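Local coordinates for Non-structural protein 2 (Infectious bronchitis virus, PDB 7F52), which is a coronavirus non-structural protein of unsettled function, probably released from the viral replicase polyprotein, at residues D44-R49 with L146-K151; V190-K195 with A244-A249; R367-S372 with F424-A429; T513-F518 with Q549-L554. All coordinates share one frame; numbering follows the deposited sequence.

Interaction 1 of 4, residues D44-R49 with L146-K151; sequences DAFAVR and LQVAAK
CB of Arg49 already faces Val148 from helix 42-57; CG, anti to the backbone N (chi1 173°), and a bend at chi2 (64°) then carry the chain along the valine until the guanidinium arrives at Ala150. Phe46, one turn back, has a similar first torsion (chi1 -176°), which takes its ring along the flank of the helix, so that Val148 meets CA, CB and the near side of the ring at CD1 rather than its far end. Val148 is the wedge between them, pointing at the helix with one methyl for each neighbour. Its CG2 rests on Phe46, 3.6 Å from CB, while Val148 CG1 sits 3.6 Å from Arg49 CB. The same Val148 CG1 is 3.8 Å from Ala45 O. The arginine and valine side chains run past one another in opposite directions, so the aliphatic start of Arg49 covers Val148 before its charged end reaches CB of Ala150. That buried end is paired by two acids, NE with Asp53 and NH1 with Asp29. Asp29 also accepts the backbone N-H groups of Ala150 and Lys151, tying the guanidinium to the turn ahead of the next helix, 152-158. Around this joint, helix 25-32 lays Cys28 and Phe32 against Arg49, helix 105-115 meets Leu146 through Tyr110, and helix 161-174 receives Gln147 on Arg161 and Leu162.

Interaction 2 of 4, residues V190-K195 with A244-A249; sequences VRIFQK and ASINGA
Ile192 and Ile246 form the centre of a helix-helix interface, in which helix 182-197 and helix 244-255 run roughly antiparallel, their local axes 148° apart and 9.6 Å from each other at closest approach. The two isoleucines cross at a slant and meet through their CG1 atoms, Ile192 CG1 lying 3.7 Å from Ile246 CG1. The rest of Ile192 leans on Ser245: CG2 is 3.4 Å from Ser245 OG, and CD1 on the other branch is 3.5 Å from the same oxygen, so the hydroxyl sits against two methyl groups. Deeper in, the Ile246 CD1 methyl comes within 4.4 Å of CE2 on the Phe193 ring, whose own ring partner is Phe217 of helix 206-219.

The outer margin of the interface is polar. Arg191 stays extended through CG and CD and turns at chi3 (76°), which folds its guanidinium back over Ile192, whose CD1 lies 3.5 Å above one face, displaced toward the rim of the group. A water at the edge of this group, in its plane, accepts from Arg191 NH2 and donates to the carbonyl Ser245 O, linking the two helices at the margin of their direct contact. Gln188 holds Arg191 NE from within the same helix. Ala249 CB also comes to the guanidinium edge. The arrangement is that of a near-antiparallel helix pair, packed through isoleucines in the helical part of the chain.

Interaction 3 of 4, residues R367-S372 with F424-A429; sequences RVVCLS and FTLAKA
Strands 357-371 and 424-426 pair in parallel, Cys370 with Thr425 and Leu371 with Leu426, their local axes 38° apart, and Cys370 bonds to the residues on either side of Thr425. Cys370 N donates to Phe424 O at 3.1 Å, and Leu426 N returns a bond of 3.0 Å to Cys370 O, each moderately bent and with the donor tilted from the carbonyl plane. Farther on, the pairing weakens: the N-H of Ser372 is shared between two weak bonds, one of 3.5 Å from Ser372 N to Leu426 O and one to Cys370 O within the inverse gamma turn centred on Leu371.

Leu371 and Leu426 point the same way from one face of the sheet and lie side by side, CD2 of Leu371 being 4.1 Å from CB of Leu426. Val369 adds its CG1, 4.1 Å from Leu426 CG. Ile379 of helix 377-390 touches both leucines, and Val435 and Leu438 of helix 432-439 also pack on Leu426. Cys370 and Thr425 occupy the other face, meeting through their CB atoms, while Thr425 OG1 donates to Leu426 O from above that carbonyl's plane.

At the beginning of the pairing, the extended Arg367 chain brings one guanidinium face to the Phe424 ring, with Phe424 CE2 3.6 Å from Arg367 NE; the two planes are 73° apart. The charge is met chiefly by Asp313, through NH2. On its other edge, strand 357-371 bonds to strand 412-415, also in parallel. Few backbone bonds thus fix the register of the short strand 424-426, and much of its hold probably comes from the aliphatic side chains packed against the helices.

Interaction 4 of 4, residues T513-F518 with Q549-L554; sequences TKVVDF and QHCFQL
Cys551 fills the tight part of this contact, set between Val515 and Phe518 of helix 511-519, whereas Lys514 and Leu554 meet at its exposed border. Cys551 CB stands over one face of the Phe518 ring in a CH-pi contact, 3.7 Å from CG and displaced toward the rim. With chi1 at 67°, SG turns from there to Val515, 3.9 Å from CG2, and still makes an oblique sulfur-aromatic contact with Phe518. SG also lies over one face of the Phe552 ring, 3.6 Å above its plane and offset toward the rim, so Val515 and both rings surround the sulfur. The Val515 CG2 methyl in turn reaches Phe552 CE1 at 3.5 Å. His550 braces this chain bend: its ND1, acting as acceptor in the ring plane, takes the N-H of Phe552 at 2.8 Å in a nearly straight bond (168°).

On the exposed side fewer atoms meet. Gln549 approaches Phe518 only at the ring edge, CG lying 3.8 Å from CE2, with the amide nearly parallel to the ring (16°). At the other end, the bent Lys514 chain crosses Leu554 at about a right angle, bringing Lys514 NZ to 3.3 Å from Leu554 CD1.

Helix 526-530 closes the inner side, Phe526 setting its ring edge-to-face with Phe518 and touching Cys551 and Phe552. Helix 478-491 lies against the same buried side chains through Ala482 on Val515 and Leu489 on Phe552, where the connection after strand 542-545 enters helix 553-561.

The four contacts fall on two sides of an elongated chain: interactions 1 and 2, with centres about 23 Å apart, on one, and interactions 3 and 4, with centres about 33 Å apart, on the other. No two of them touch or share a helix or strand. Interaction 1 is the most enclosed and includes a buried, acid-paired arginine; the other three are partly buried, each with an exposed border. Interaction 3 alone joins its segments by direct hydrogen bonds, as a sheet requires. Interaction 2 has a water-mediated link at its margin, and interactions 1 and 4 each set a helix against a non-helical bend, one through aliphatic groups and the other through sulfur and aromatic rings.

Interaction 1 of 4, residues D44-R49 with L146-K151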
# COMPACT_ATOMS: atom_id res chain seq x y z
N ASP A 44 -25.80 -9.48 6.42
CA ASP A 44 -26.19 -10.84 6.14
C ASP A 44 -27.66 -11.06 6.53
O ASP A 44 -28.40 -11.78 5.83
CB ASP A 44 -25.25 -11.80 6.87
CG ASP A 44 -25.70 -13.25 6.82
OD1 ASP A 44 -26.15 -13.72 5.75
OD2 ASP A 44 -25.57 -13.93 7.87
N ALA A 45 -28.11 -10.43 7.62
CA ALA A 45 -29.53 -10.52 7.99
C ALA A 45 -30.36 -9.94 6.86
O ALA A 45 -31.32 -10.56 6.41
CB ALA A 45 -29.82 -9.78 9.29
N PHE A 46 -29.96 -8.77 6.40
CA PHE A 46 -30.63 -8.12 5.29
C PHE A 46 -30.64 -9.04 4.07
O PHE A 46 -31.69 -9.23 3.47
CB PHE A 46 -29.97 -6.78 4.98
CG PHE A 46 -30.66 -6.00 3.90
CD1 PHE A 46 -32.04 -5.89 3.88
CD2 PHE A 46 -29.94 -5.33 2.93
CE1 PHE A 46 -32.68 -5.16 2.90
CE2 PHE A 46 -30.57 -4.61 1.94
CZ PHE A 46 -31.95 -4.52 1.93
N ALA A 47 -29.49 -9.63 3.76
CA ALA A 47 -29.31 -10.47 2.57
C ALA A 47 -30.15 -11.74 2.56
O ALA A 47 -30.77 -12.09 1.56
CB ALA A 47 -27.83 -10.84 2.44
N VAL A 48 -30.13 -12.46 3.68
CA VAL A 48 -30.94 -13.64 3.84
C VAL A 48 -32.43 -13.32 3.61
O VAL A 48 -33.08 -13.94 2.76
CB VAL A 48 -30.73 -14.25 5.23
CG1 VAL A 48 -31.86 -15.24 5.59
CG2 VAL A 48 -29.34 -14.90 5.31
N ARG A 49 -32.95 -12.33 4.34
CA ARG A 49 -34.36 -11.97 4.22
C ARG A 49 -34.76 -11.59 2.80
O ARG A 49 -35.90 -11.83 2.40
CB ARG A 49 -34.71 -10.82 5.18
CG ARG A 49 -36.11 -10.24 5.02
CD ARG A 49 -37.22 -11.27 5.34
NE ARG A 49 -38.52 -10.84 4.84
CZ ARG A 49 -39.54 -10.45 5.61
NH1 ARG A 49 -39.41 -10.44 6.93
NH2 ARG A 49 -40.69 -10.07 5.06
N LEU A 146 -35.87 -7.87 13.18
CA LEU A 146 -36.88 -6.82 13.20
C LEU A 146 -36.37 -5.64 12.38
O LEU A 146 -37.13 -5.01 11.63
CB LEU A 146 -37.21 -6.41 14.65
CG LEU A 146 -37.87 -7.49 15.52
CD1 LEU A 146 -37.70 -7.20 17.02
CD2 LEU A 146 -39.34 -7.66 15.18
N GLN A 147 -35.07 -5.37 12.48
CA GLN A 147 -34.47 -4.21 11.80
C GLN A 147 -34.48 -4.36 10.28
O GLN A 147 -34.22 -3.41 9.54
CB GLN A 147 -33.06 -3.98 12.31
CG GLN A 147 -33.08 -3.14 13.56
CD GLN A 147 -31.89 -3.37 14.42
OE1 GLN A 147 -31.10 -4.29 14.18
NE2 GLN A 147 -31.75 -2.55 15.45
N VAL A 148 -34.86 -5.54 9.84
CA VAL A 148 -34.79 -5.88 8.44
C VAL A 148 -36.18 -6.33 7.93
O VAL A 148 -36.37 -6.59 6.73
CB VAL A 148 -33.64 -6.93 8.27
CG1 VAL A 148 -34.10 -8.26 7.69
CG2 VAL A 148 -32.49 -6.29 7.49
N ALA A 149 -37.16 -6.30 8.84
CA ALA A 149 -38.56 -6.65 8.59
C ALA A 149 -39.30 -5.89 7.48
O ALA A 149 -38.90 -4.79 7.08
CB ALA A 149 -39.36 -6.50 9.89
N ALA A 150 -40.41 -6.48 7.02
CA ALA A 150 -41.21 -5.92 5.93
C ALA A 150 -42.30 -4.98 6.44
O ALA A 150 -42.81 -4.15 5.70
CB ALA A 150 -41.84 -7.02 5.10
N LYS A 151 -42.67 -5.12 7.71
CA LYS A 151 -43.63 -4.18 8.24
C LYS A 151 -42.93 -2.90 8.65
O LYS A 151 -42.25 -2.84 9.68
CB LYS A 151 -44.41 -4.77 9.42
CG LYS A 151 -45.54 -3.87 9.87
CD LYS A 151 -46.56 -4.62 10.71
CE LYS A 151 -47.82 -3.78 10.94
NZ LYS A 151 -48.36 -3.29 9.64

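Interaction 2 of 4, residues V190-K195 with A244-A249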
# COMPACT_ATOMS: atom_id res chain seq x y z
N VAL A 190 -26.98 13.00 13.22
CA VAL A 190 -28.30 13.06 13.81
C VAL A 190 -29.30 13.69 12.83
O VAL A 190 -30.40 13.16 12.63
CB VAL A 190 -28.32 13.84 15.17
CG1 VAL A 190 -29.75 14.30 15.52
CG2 VAL A 190 -27.74 12.99 16.29
N ARG A 191 -28.90 14.79 12.22
CA ARG A 191 -29.79 15.49 11.29
C ARG A 191 -30.22 14.61 10.13
O ARG A 191 -31.38 14.63 9.74
CB ARG A 191 -29.13 16.75 10.75
CG ARG A 191 -30.00 17.49 9.75
CD ARG A 191 -29.40 18.84 9.34
NE ARG A 191 -28.29 18.70 8.41
CZ ARG A 191 -28.45 18.54 7.10
NH1 ARG A 191 -29.69 18.50 6.60
NH2 ARG A 191 -27.40 18.44 6.29
N ILE A 192 -29.30 13.82 9.57
CA ILE A 192 -29.62 13.04 8.37
C ILE A 192 -30.37 11.74 8.71
O ILE A 192 -31.24 11.30 7.95
CB ILE A 192 -28.34 12.72 7.56
CG1 ILE A 192 -27.65 14.01 7.13
CG2 ILE A 192 -28.67 11.89 6.34
CD1 ILE A 192 -28.53 14.91 6.27
N PHE A 193 -30.05 11.14 9.84
CA PHE A 193 -30.77 9.95 10.26
C PHE A 193 -32.18 10.31 10.72
O PHE A 193 -33.09 9.47 10.64
CB PHE A 193 -30.03 9.23 11.38
CG PHE A 193 -29.09 8.18 10.89
CD1 PHE A 193 -29.58 6.95 10.47
CD2 PHE A 193 -27.72 8.41 10.84
CE1 PHE A 193 -28.71 5.97 10.01
CE2 PHE A 193 -26.86 7.45 10.39
CZ PHE A 193 -27.36 6.22 9.97
N GLN A 194 -32.38 11.54 11.19
CA GLN A 194 -33.73 11.95 11.57
C GLN A 194 -34.62 12.07 10.34
O GLN A 194 -35.71 11.52 10.30
CB GLN A 194 -33.73 13.27 12.34
CG GLN A 194 -35.06 13.55 13.06
CD GLN A 194 -36.16 14.00 12.11
OE1 GLN A 194 -35.91 14.76 11.18
NE2 GLN A 194 -37.38 13.50 12.33
N LYS A 195 -34.14 12.80 9.34
CA LYS A 195 -34.85 12.94 8.08
C LYS A 195 -35.17 11.58 7.44
O LYS A 195 -36.28 11.36 6.93
CB LYS A 195 -34.01 13.80 7.14
CG LYS A 195 -34.57 14.01 5.75
CD LYS A 195 -33.58 14.80 4.86
CE LYS A 195 -33.37 16.22 5.38
NZ LYS A 195 -32.75 17.17 4.40
N ALA A 244 -25.03 9.55 2.13
CA ALA A 244 -23.93 10.32 1.53
C ALA A 244 -24.00 11.79 1.86
O ALA A 244 -22.97 12.46 1.91
CB ALA A 244 -23.90 10.14 0.00
N SER A 245 -25.20 12.29 2.11
CA SER A 245 -25.35 13.71 2.40
C SER A 245 -24.61 14.09 3.69
O SER A 245 -24.32 15.27 3.91
CB SER A 245 -26.83 14.09 2.49
OG SER A 245 -27.48 13.20 3.38
N ILE A 246 -24.32 13.10 4.53
CA ILE A 246 -23.46 13.33 5.69
C ILE A 246 -22.06 13.77 5.24
O ILE A 246 -21.51 14.75 5.76
CB ILE A 246 -23.33 12.08 6.58
CG1 ILE A 246 -24.54 11.95 7.49
CG2 ILE A 246 -22.05 12.13 7.44
CD1 ILE A 246 -24.69 10.58 8.09
N ASN A 247 -21.48 13.03 4.29
CA ASN A 247 -20.22 13.43 3.67
C ASN A 247 -20.34 14.84 3.11
O ASN A 247 -19.49 15.71 3.38
CB ASN A 247 -19.81 12.45 2.58
CG ASN A 247 -19.31 11.13 3.15
OD1 ASN A 247 -18.95 11.04 4.33
ND2 ASN A 247 -19.30 10.09 2.31
N GLY A 248 -21.42 15.07 2.36
CA GLY A 248 -21.68 16.35 1.72
C GLY A 248 -21.60 17.50 2.70
O GLY A 248 -20.87 18.47 2.46
N ALA A 249 -22.31 17.39 3.83
CA ALA A 249 -22.29 18.44 4.84
C ALA A 249 -20.89 18.66 5.42
O ALA A 249 -20.45 19.80 5.58
CB ALA A 249 -23.28 18.11 5.96
O HOH W 1 -26.42 17.53 3.34

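Interaction 3 of 4, residues R367-S372 with F424-A429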
# COMPACT_ATOMS: atom_id res chain seq x y z
N ARG A 367 15.44 26.90 -9.47
CA ARG A 367 16.77 27.03 -8.91
C ARG A 367 17.35 28.39 -9.32
O ARG A 367 17.55 28.66 -10.51
CB ARG A 367 17.61 25.87 -9.42
CG ARG A 367 18.70 25.37 -8.54
CD ARG A 367 19.55 24.51 -9.43
NE ARG A 367 20.39 23.55 -8.72
CZ ARG A 367 21.08 22.60 -9.33
NH1 ARG A 367 21.03 22.47 -10.66
NH2 ARG A 367 21.81 21.76 -8.61
N VAL A 368 17.60 29.26 -8.35
CA VAL A 368 17.98 30.61 -8.68
C VAL A 368 19.49 30.80 -8.67
O VAL A 368 20.16 30.60 -7.65
CB VAL A 368 17.34 31.64 -7.73
CG1 VAL A 368 17.73 33.05 -8.17
CG2 VAL A 368 15.83 31.48 -7.69
N VAL A 369 20.01 31.21 -9.82
CA VAL A 369 21.44 31.42 -10.05
C VAL A 369 21.80 32.89 -10.26
O VAL A 369 21.23 33.58 -11.12
CB VAL A 369 21.90 30.64 -11.27
CG1 VAL A 369 23.41 30.70 -11.38
CG2 VAL A 369 21.40 29.21 -11.18
N CYS A 370 22.73 33.39 -9.45
CA CYS A 370 23.17 34.77 -9.58
C CYS A 370 24.35 34.93 -10.56
O CYS A 370 25.41 34.36 -10.34
CB CYS A 370 23.56 35.32 -8.22
SG CYS A 370 24.25 36.97 -8.32
N LEU A 371 24.16 35.69 -11.65
CA LEU A 371 25.26 36.01 -12.57
C LEU A 371 26.05 37.23 -12.10
O LEU A 371 25.85 38.34 -12.60
CB LEU A 371 24.73 36.28 -13.99
CG LEU A 371 23.98 35.08 -14.57
CD1 LEU A 371 23.31 35.41 -15.89
CD2 LEU A 371 24.94 33.90 -14.73
N SER A 372 26.97 37.00 -11.18
CA SER A 372 27.72 38.07 -10.53
C SER A 372 28.54 38.97 -11.47
O SER A 372 28.74 40.15 -11.19
CB SER A 372 28.65 37.47 -9.48
OG SER A 372 29.00 38.45 -8.52
N PHE A 424 23.51 30.04 -5.24
CA PHE A 424 24.21 29.36 -6.37
C PHE A 424 24.66 30.40 -7.38
O PHE A 424 23.84 30.85 -8.16
CB PHE A 424 23.18 28.50 -7.08
CG PHE A 424 23.72 27.19 -7.59
CD1 PHE A 424 24.89 27.16 -8.33
CD2 PHE A 424 23.08 26.00 -7.32
CE1 PHE A 424 25.39 25.95 -8.79
CE2 PHE A 424 23.59 24.80 -7.78
CZ PHE A 424 24.74 24.78 -8.52
N THR A 425 25.93 30.76 -7.37
CA THR A 425 26.34 31.84 -8.30
C THR A 425 27.33 31.33 -9.35
O THR A 425 28.18 30.52 -9.02
CB THR A 425 26.91 33.01 -7.50
OG1 THR A 425 27.97 33.62 -8.22
CG2 THR A 425 27.43 32.59 -6.14
N LEU A 426 27.25 31.94 -10.54
CA LEU A 426 28.20 31.72 -11.63
C LEU A 426 28.99 33.00 -11.41
O LEU A 426 28.52 33.91 -10.72
CB LEU A 426 27.51 31.30 -12.93
CG LEU A 426 27.05 29.87 -13.17
CD1 LEU A 426 26.55 29.72 -14.61
CD2 LEU A 426 28.13 28.87 -12.90
N ALA A 427 30.19 33.08 -11.98
CA ALA A 427 31.01 34.28 -11.80
C ALA A 427 31.96 34.23 -13.01
O ALA A 427 31.83 33.38 -13.89
CB ALA A 427 31.78 34.60 -10.54
N LYS A 428 32.91 35.16 -13.05
CA LYS A 428 33.89 35.25 -14.14
C LYS A 428 34.86 34.09 -14.35
O LYS A 428 35.65 34.09 -15.29
CB LYS A 428 34.95 36.30 -13.81
CG LYS A 428 35.56 36.95 -15.03
CD LYS A 428 36.70 37.88 -14.65
CE LYS A 428 36.47 38.55 -13.31
NZ LYS A 428 37.63 39.42 -12.95
N ALA A 429 34.76 33.10 -13.47
CA ALA A 429 35.65 31.94 -13.50
C ALA A 429 34.72 30.81 -13.88
O ALA A 429 34.91 29.67 -13.45
CB ALA A 429 36.38 31.63 -12.20

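Interaction 4 of 4, residues T513-F518 with Q549-L554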
# COMPACT_ATOMS: atom_id res chain seq x y z
N THR A 513 44.66 25.76 -32.58
CA THR A 513 45.27 26.88 -31.87
C THR A 513 45.43 28.07 -32.80
O THR A 513 45.25 29.22 -32.40
CB THR A 513 46.65 26.50 -31.30
OG1 THR A 513 46.55 25.25 -30.60
CG2 THR A 513 47.16 27.59 -30.36
N LYS A 514 45.76 27.78 -34.05
CA LYS A 514 45.80 28.82 -35.05
C LYS A 514 44.41 29.44 -35.15
O LYS A 514 44.28 30.66 -35.02
CB LYS A 514 46.26 28.29 -36.41
CG LYS A 514 47.77 28.08 -36.50
CD LYS A 514 48.49 29.34 -36.98
CE LYS A 514 49.97 29.25 -36.67
NZ LYS A 514 50.40 27.82 -36.68
N VAL A 515 43.37 28.62 -35.36
CA VAL A 515 42.02 29.12 -35.63
C VAL A 515 41.42 29.87 -34.43
O VAL A 515 40.78 30.91 -34.59
CB VAL A 515 41.09 27.98 -36.07
CG1 VAL A 515 39.71 28.52 -36.41
CG2 VAL A 515 41.67 27.28 -37.28
N VAL A 516 41.68 29.38 -33.22
CA VAL A 516 41.28 30.07 -32.01
C VAL A 516 41.85 31.51 -31.93
O VAL A 516 41.09 32.47 -31.75
CB VAL A 516 41.71 29.28 -30.76
CG1 VAL A 516 41.51 30.09 -29.51
CG2 VAL A 516 40.92 27.97 -30.67
N ASP A 517 43.17 31.64 -32.10
CA ASP A 517 43.89 32.91 -31.88
C ASP A 517 43.49 34.04 -32.84
O ASP A 517 43.65 35.21 -32.53
CB ASP A 517 45.40 32.69 -31.98
CG ASP A 517 46.04 32.38 -30.63
OD1 ASP A 517 45.29 32.31 -29.63
OD2 ASP A 517 47.27 32.18 -30.57
N PHE A 518 42.97 33.67 -34.00
CA PHE A 518 42.58 34.63 -35.02
C PHE A 518 41.11 35.01 -34.84
O PHE A 518 40.70 36.10 -35.25
CB PHE A 518 42.85 34.02 -36.38
CG PHE A 518 42.21 34.70 -37.55
CD1 PHE A 518 40.89 34.46 -37.88
CD2 PHE A 518 42.97 35.51 -38.38
CE1 PHE A 518 40.31 35.06 -38.98
CE2 PHE A 518 42.41 36.11 -39.49
CZ PHE A 518 41.07 35.89 -39.79
N GLN A 549 42.05 37.51 -45.82
CA GLN A 549 42.53 37.36 -44.46
C GLN A 549 41.86 36.08 -43.97
O GLN A 549 40.64 35.95 -44.01
CB GLN A 549 42.23 38.54 -43.52
CG GLN A 549 43.16 38.61 -42.31
CD GLN A 549 44.62 38.84 -42.70
OE1 GLN A 549 44.91 39.39 -43.77
NE2 GLN A 549 45.54 38.41 -41.83
N HIS A 550 42.67 35.14 -43.54
CA HIS A 550 42.16 33.93 -42.92
C HIS A 550 43.25 33.05 -42.38
O HIS A 550 44.43 33.27 -42.64
CB HIS A 550 41.48 33.00 -43.93
CG HIS A 550 42.43 32.22 -44.79
ND1 HIS A 550 43.06 31.08 -44.36
CD2 HIS A 550 42.81 32.40 -46.08
CE1 HIS A 550 43.81 30.60 -45.34
NE2 HIS A 550 43.67 31.38 -46.39
N CYS A 551 42.85 32.03 -41.63
CA CYS A 551 43.75 31.38 -40.70
C CYS A 551 44.12 29.94 -40.97
O CYS A 551 44.65 29.24 -40.10
CB CYS A 551 43.01 31.59 -39.40
SG CYS A 551 41.40 30.69 -39.24
N PHE A 552 43.85 29.50 -42.20
CA PHE A 552 44.03 28.11 -42.56
C PHE A 552 45.22 27.79 -43.45
O PHE A 552 45.14 26.88 -44.28
CB PHE A 552 42.75 27.69 -43.27
CG PHE A 552 41.51 27.90 -42.45
CD1 PHE A 552 41.35 27.24 -41.24
CD2 PHE A 552 40.51 28.75 -42.88
CE1 PHE A 552 40.22 27.43 -40.49
CE2 PHE A 552 39.38 28.94 -42.13
CZ PHE A 552 39.23 28.28 -40.93
N GLN A 553 46.31 28.54 -43.31
CA GLN A 553 47.50 28.23 -44.10
C GLN A 553 47.93 26.80 -43.80
O GLN A 553 48.03 25.99 -44.72
CB GLN A 553 48.66 29.21 -43.83
CG GLN A 553 48.73 30.43 -44.77
CD GLN A 553 48.66 30.08 -46.25
OE1 GLN A 553 49.03 28.98 -46.67
NE2 GLN A 553 48.18 31.02 -47.05
N LEU A 554 48.13 26.50 -42.51
CA LEU A 554 48.51 25.16 -42.07
C LEU A 554 47.67 24.09 -42.76
O LEU A 554 48.19 23.05 -43.19
CB LEU A 554 48.36 25.00 -40.55
CG LEU A 554 49.16 25.90 -39.60
CD1 LEU A 554 49.59 25.13 -38.35
CD2 LEU A 554 50.36 26.53 -40.29